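Local atomic coordinates of N-acylhomoserine lactone dependent regulatory protein (Burkholderia cenocepacia, PDB entry 5L10), a protein that probably acts as a LuxR-family transcription regulator, sensing N-acylhomoserine lactones through the N-terminal ligand-binding domain present here and binding DNA through a missing C-terminal domain. Residues C12-F26 with S155-L168. Residues are numbered along the deposited sequence; the frame is centred on the assembly and turned at random.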
loop_
_atom_site.group_PDB
_atom_site.type_symbol
_atom_site.label_atom_id
_atom_site.label_comp_id
_atom_site.label_asym_id
_atom_site.label_seq_id
_atom_site.Cartn_x
_atom_site.Cartn_y
_atom_site.Cartn_z
ATOM N N CYS A 12 -10.931 11.226 -3.384
ATOM C CA CYS A 12 -9.921 10.616 -4.239
ATOM C C CYS A 12 -10.296 9.182 -4.587
ATOM O O CYS A 12 -10.266 8.788 -5.758
ATOM C CB CYS A 12 -8.556 10.662 -3.549
ATOM S SG CYS A 12 -7.181 10.021 -4.542
ATOM N N PHE A 13 -10.661 8.386 -3.579
ATOM C CA PHE A 13 -10.909 6.971 -3.819
ATOM C C PHE A 13 -12.182 6.740 -4.620
ATOM O O PHE A 13 -12.258 5.776 -5.389
ATOM C CB PHE A 13 -10.950 6.215 -2.495
ATOM C CG PHE A 13 -9.594 5.823 -1.999
ATOM C CD1 PHE A 13 -9.093 4.553 -2.238
ATOM C CD2 PHE A 13 -8.797 6.737 -1.333
ATOM C CE1 PHE A 13 -7.831 4.196 -1.798
ATOM C CE2 PHE A 13 -7.540 6.385 -0.894
ATOM C CZ PHE A 13 -7.056 5.114 -1.124
ATOM N N ASP A 14 -13.184 7.605 -4.471
ATOM C CA ASP A 14 -14.363 7.478 -5.316
ATOM C C ASP A 14 -14.027 7.783 -6.769
ATOM O O ASP A 14 -14.507 7.097 -7.678
ATOM C CB ASP A 14 -15.480 8.387 -4.808
ATOM C CG ASP A 14 -16.450 7.659 -3.895
ATOM O OD1 ASP A 14 -16.037 6.673 -3.246
ATOM O OD2 ASP A 14 -17.628 8.070 -3.831
ATOM N N ALA A 15 -13.190 8.796 -7.007
ATOM C CA ALA A 15 -12.754 9.083 -8.369
ATOM C C ALA A 15 -11.936 7.934 -8.945
ATOM O O ALA A 15 -11.991 7.675 -10.151
ATOM C CB ALA A 15 -11.947 10.380 -8.402
ATOM N N LEU A 16 -11.186 7.227 -8.097
ATOM C CA LEU A 16 -10.373 6.116 -8.573
ATOM C C LEU A 16 -11.209 4.900 -8.940
ATOM O O LEU A 16 -10.708 4.010 -9.635
ATOM C CB LEU A 16 -9.329 5.738 -7.520
ATOM C CG LEU A 16 -8.233 6.779 -7.275
ATOM C CD1 LEU A 16 -7.245 6.288 -6.238
ATOM C CD2 LEU A 16 -7.522 7.126 -8.571
ATOM N N GLN A 17 -12.465 4.839 -8.491
ATOM C CA GLN A 17 -13.370 3.774 -8.906
ATOM C C GLN A 17 -13.932 3.989 -10.306
ATOM O O GLN A 17 -14.486 3.048 -10.883
ATOM C CB GLN A 17 -14.529 3.632 -7.912
ATOM C CG GLN A 17 -14.099 3.358 -6.483
ATOM C CD GLN A 17 -13.191 2.152 -6.368
ATOM O OE1 GLN A 17 -13.417 1.122 -7.006
ATOM N NE2 GLN A 17 -12.148 2.276 -5.553
ATOM N N ARG A 18 -13.818 5.197 -10.856
ATOM C CA ARG A 18 -14.271 5.492 -12.209
ATOM C C ARG A 18 -13.103 5.926 -13.089
ATOM O O ARG A 18 -13.257 6.763 -13.982
ATOM C CB ARG A 18 -15.362 6.563 -12.197
ATOM C CG ARG A 18 -16.502 6.279 -11.239
ATOM C CD ARG A 18 -17.511 7.415 -11.231
ATOM N NE ARG A 18 -16.895 8.702 -10.915
ATOM C CZ ARG A 18 -16.820 9.219 -9.693
ATOM N NH1 ARG A 18 -17.323 8.559 -8.657
ATOM N NH2 ARG A 18 -16.241 10.397 -9.504
ATOM N N ALA A 19 -11.919 5.367 -12.836
ATOM C CA ALA A 19 -10.700 5.699 -13.571
ATOM C C ALA A 19 -10.124 4.409 -14.133
ATOM O O ALA A 19 -9.309 3.744 -13.475
ATOM C CB ALA A 19 -9.689 6.410 -12.678
ATOM N N PRO A 20 -10.511 4.019 -15.348
ATOM C CA PRO A 20 -10.012 2.766 -15.921
ATOM C C PRO A 20 -8.665 2.889 -16.614
ATOM O O PRO A 20 -8.189 1.897 -17.178
ATOM C CB PRO A 20 -11.115 2.394 -16.924
ATOM C CG PRO A 20 -11.815 3.705 -17.259
ATOM C CD PRO A 20 -11.341 4.771 -16.303
ATOM N N THR A 21 -8.044 4.065 -16.598
ATOM C CA THR A 21 -6.771 4.298 -17.264
ATOM C C THR A 21 -5.843 5.060 -16.331
ATOM O O THR A 21 -6.278 5.666 -15.348
ATOM C CB THR A 21 -6.947 5.089 -18.565
ATOM O OG1 THR A 21 -7.474 6.386 -18.261
ATOM C CG2 THR A 21 -7.903 4.375 -19.502
ATOM N N ALA A 22 -4.546 5.029 -16.652
ATOM C CA ALA A 22 -3.580 5.799 -15.874
ATOM C C ALA A 22 -3.762 7.296 -16.087
ATOM O O ALA A 22 -3.423 8.097 -15.208
ATOM C CB ALA A 22 -2.156 5.381 -16.238
ATOM N N GLU A 23 -4.299 7.684 -17.245
ATOM C CA GLU A 23 -4.576 9.086 -17.524
ATOM C C GLU A 23 -5.700 9.614 -16.645
ATOM O O GLU A 23 -5.677 10.784 -16.244
ATOM C CB GLU A 23 -4.920 9.257 -19.004
ATOM C CG GLU A 23 -3.792 8.868 -19.975
ATOM C CD GLU A 23 -3.565 7.361 -20.104
ATOM O OE1 GLU A 23 -3.538 6.652 -19.080
ATOM O OE2 GLU A 23 -3.408 6.875 -21.239
ATOM N N ALA A 24 -6.683 8.773 -16.331
ATOM C CA ALA A 24 -7.779 9.168 -15.459
ATOM C C ALA A 24 -7.484 8.928 -13.989
ATOM O O ALA A 24 -8.150 9.521 -13.134
ATOM C CB ALA A 24 -9.058 8.418 -15.837
ATOM N N ALA A 25 -6.509 8.075 -13.678
ATOM C CA ALA A 25 -6.199 7.741 -12.295
ATOM C C ALA A 25 -5.222 8.709 -11.653
ATOM O O ALA A 25 -5.210 8.830 -10.422
ATOM C CB ALA A 25 -5.626 6.327 -12.198
ATOM N N PHE A 26 -4.399 9.399 -12.440
ATOM C CA PHE A 26 -3.412 10.278 -11.817
ATOM C C PHE A 26 -4.021 11.561 -11.258
ATOM O O PHE A 26 -3.706 11.909 -10.106
ATOM C CB PHE A 26 -2.271 10.564 -12.793
ATOM C CG PHE A 26 -1.267 11.525 -12.254
ATOM C CD1 PHE A 26 -1.148 12.789 -12.801
ATOM C CD2 PHE A 26 -0.478 11.183 -11.166
ATOM C CE1 PHE A 26 -0.235 13.686 -12.299
ATOM C CE2 PHE A 26 0.437 12.079 -10.655
ATOM C CZ PHE A 26 0.556 13.334 -11.222
ATOM N N SER A 155 -2.537 6.178 2.723
ATOM C CA SER A 155 -3.713 6.004 1.880
ATOM C C SER A 155 -3.385 6.292 0.417
ATOM O O SER A 155 -3.646 5.464 -0.463
ATOM C CB SER A 155 -4.834 6.909 2.388
ATOM O OG SER A 155 -6.012 6.741 1.632
ATOM N N LEU A 156 -2.791 7.458 0.143
ATOM C CA LEU A 156 -2.436 7.815 -1.230
ATOM C C LEU A 156 -1.442 6.830 -1.825
ATOM O O LEU A 156 -1.486 6.535 -3.026
ATOM C CB LEU A 156 -1.849 9.224 -1.276
ATOM C CG LEU A 156 -2.837 10.380 -1.283
ATOM C CD1 LEU A 156 -2.093 11.700 -1.443
ATOM C CD2 LEU A 156 -3.825 10.169 -2.410
ATOM N N SER A 157 -0.522 6.330 -1.002
ATOM C CA SER A 157 0.491 5.402 -1.485
ATOM C C SER A 157 -0.137 4.084 -1.920
ATOM O O SER A 157 0.200 3.539 -2.978
ATOM C CB SER A 157 1.535 5.174 -0.399
ATOM O OG SER A 157 2.492 4.238 -0.832
ATOM N N HIS A 158 -1.050 3.550 -1.106
ATOM C CA HIS A 158 -1.799 2.367 -1.512
ATOM C C HIS A 158 -2.588 2.636 -2.785
ATOM O O HIS A 158 -2.669 1.776 -3.668
ATOM C CB HIS A 158 -2.733 1.924 -0.383
ATOM C CG HIS A 158 -3.786 0.946 -0.809
ATOM N ND1 HIS A 158 -4.932 1.326 -1.475
ATOM C CD2 HIS A 158 -3.875 -0.396 -0.651
ATOM C CE1 HIS A 158 -5.677 0.262 -1.717
ATOM N NE2 HIS A 158 -5.057 -0.797 -1.226
ATOM N N ALA A 159 -3.170 3.830 -2.897
ATOM C CA ALA A 159 -3.983 4.155 -4.065
ATOM C C ALA A 159 -3.141 4.198 -5.332
ATOM O O ALA A 159 -3.578 3.732 -6.390
ATOM C CB ALA A 159 -4.695 5.490 -3.851
ATOM N N ALA A 160 -1.935 4.762 -5.248
ATOM C CA ALA A 160 -1.078 4.834 -6.425
ATOM C C ALA A 160 -0.659 3.443 -6.877
ATOM O O ALA A 160 -0.672 3.138 -8.075
ATOM C CB ALA A 160 0.148 5.698 -6.131
ATOM N N HIS A 161 -0.304 2.582 -5.927
ATOM C CA HIS A 161 0.165 1.251 -6.277
ATOM C C HIS A 161 -0.974 0.360 -6.755
ATOM O O HIS A 161 -0.750 -0.544 -7.567
ATOM C CB HIS A 161 0.878 0.633 -5.078
ATOM C CG HIS A 161 2.066 1.420 -4.620
ATOM N ND1 HIS A 161 2.888 2.098 -5.496
ATOM C CD2 HIS A 161 2.563 1.652 -3.383
ATOM C CE1 HIS A 161 3.845 2.705 -4.817
ATOM N NE2 HIS A 161 3.669 2.452 -3.533
ATOM N N ALA A 162 -2.194 0.605 -6.280
ATOM C CA ALA A 162 -3.322 -0.251 -6.625
ATOM C C ALA A 162 -4.091 0.236 -7.844
ATOM O O ALA A 162 -4.659 -0.585 -8.574
ATOM C CB ALA A 162 -4.280 -0.372 -5.437
ATOM N N TYR A 163 -4.120 1.546 -8.091
ATOM C CA TYR A 163 -4.938 2.098 -9.161
ATOM C C TYR A 163 -4.144 2.728 -10.297
ATOM O O TYR A 163 -4.669 2.814 -11.411
ATOM C CB TYR A 163 -5.910 3.148 -8.602
ATOM C CG TYR A 163 -6.925 2.586 -7.636
ATOM C CD1 TYR A 163 -8.152 2.114 -8.087
ATOM C CD2 TYR A 163 -6.659 2.528 -6.275
ATOM C CE1 TYR A 163 -9.087 1.601 -7.206
ATOM C CE2 TYR A 163 -7.588 2.015 -5.388
ATOM C CZ TYR A 163 -8.799 1.555 -5.858
ATOM O OH TYR A 163 -9.724 1.043 -4.978
ATOM N N LEU A 164 -2.912 3.172 -10.055
ATOM C CA LEU A 164 -2.108 3.814 -11.088
ATOM C C LEU A 164 -1.052 2.883 -11.673
ATOM O O LEU A 164 -0.990 2.709 -12.893
ATOM C CB LEU A 164 -1.441 5.078 -10.529
ATOM C CG LEU A 164 -0.636 5.890 -11.540
ATOM C CD1 LEU A 164 -1.532 6.308 -12.684
ATOM C CD2 LEU A 164 -0.020 7.103 -10.880
HETATM N N MSE A 165 -0.221 2.282 -10.828
HETATM C CA MSE A 165 0.831 1.384 -11.293
HETATM C C MSE A 165 0.347 0.267 -12.243
HETATM O O MSE A 165 0.924 0.097 -13.320
HETATM C CB MSE A 165 1.566 0.772 -10.092
HETATM C CG MSE A 165 2.330 -0.495 -10.428
HETATM SE SE MSE A 165 3.698 -0.998 -9.132
HETATM C CE MSE A 165 2.617 -1.095 -7.525
ATOM N N PRO A 166 -0.702 -0.485 -11.876
ATOM C CA PRO A 166 -1.159 -1.562 -12.770
ATOM C C PRO A 166 -1.672 -1.066 -14.106
ATOM O O PRO A 166 -1.645 -1.828 -15.081
ATOM C CB PRO A 166 -2.278 -2.236 -11.966
ATOM C CG PRO A 166 -2.779 -1.169 -11.084
ATOM C CD PRO A 166 -1.564 -0.397 -10.683
ATOM N N ARG A 167 -2.148 0.174 -14.183
ATOM C CA ARG A 167 -2.627 0.739 -15.435
ATOM C C ARG A 167 -1.532 1.464 -16.204
ATOM O O ARG A 167 -1.762 1.870 -17.349
ATOM C CB ARG A 167 -3.807 1.674 -15.160
ATOM C CG ARG A 167 -4.832 1.030 -14.243
ATOM C CD ARG A 167 -6.244 1.479 -14.537
ATOM N NE ARG A 167 -7.210 0.747 -13.721
ATOM C CZ ARG A 167 -7.559 1.097 -12.487
ATOM N NH1 ARG A 167 -8.447 0.375 -11.817
ATOM N NH2 ARG A 167 -7.021 2.169 -11.921
ATOM N N LEU A 168 -0.359 1.634 -15.600
ATOM C CA LEU A 168 0.847 1.991 -16.331
ATOM C C LEU A 168 1.559 0.756 -16.864
ATOM O O LEU A 168 2.014 0.745 -18.014
ATOM C CB LEU A 168 1.796 2.787 -15.431
ATOM C CG LEU A 168 1.369 4.206 -15.064
ATOM C CD1 LEU A 168 2.249 4.747 -13.957
ATOM C CD2 LEU A 168 1.437 5.102 -16.286
HETATM O O HOH W 1 -3.566 3.526 -19.491
#
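Residues 12-16, around Phe-13, run nearly parallel to helix 155-168 (5° between directions), whereas residues 22-26, around Ala-22, run back against it at 156°, with their short axis coming within 8.8 Å of it. The pair thus forms a helical hairpin packed on the C-terminal helix of the autoinducer-binding domain; that helix in turn lies on strand 40-46 of the antiparallel sheet, where Leu-164 touches Tyr-43. Phe-13 enters as a knob among Ser-155, His-158, Ala-159 and Tyr-163, with its CZ 3.6 Å from Ala-159 CB. Its CA-CB bond does not aim straight at the long helix, but with CG beside the backbone N the CE1, CE2 and CZ end of the ring swings over to it. His-158 ND1 meets this ring at its edge. Leu-16 makes a CH-pi contact with Tyr-163: its CB stands 4.0 Å from the ring centroid, 18° off the normal. At the far end of that ring, Gln-17 NE2 donates to Tyr-163 OH over 2.8 Å, with the hydroxyl near the amide plane although amide and ring planes are almost perpendicular. A bend at the second torsion of Gln-17 brings the amide back to the hydroxyl. Beyond the turn, Ala-22 CB packs 3.7 Å from Leu-164 CD1 and 3.6 Å from Leu-168 CD2. Arg-167 CD lies 3.3 Å from Pro-20 O, and Ala-19 O sits 3.2 Å above one guanidinium face.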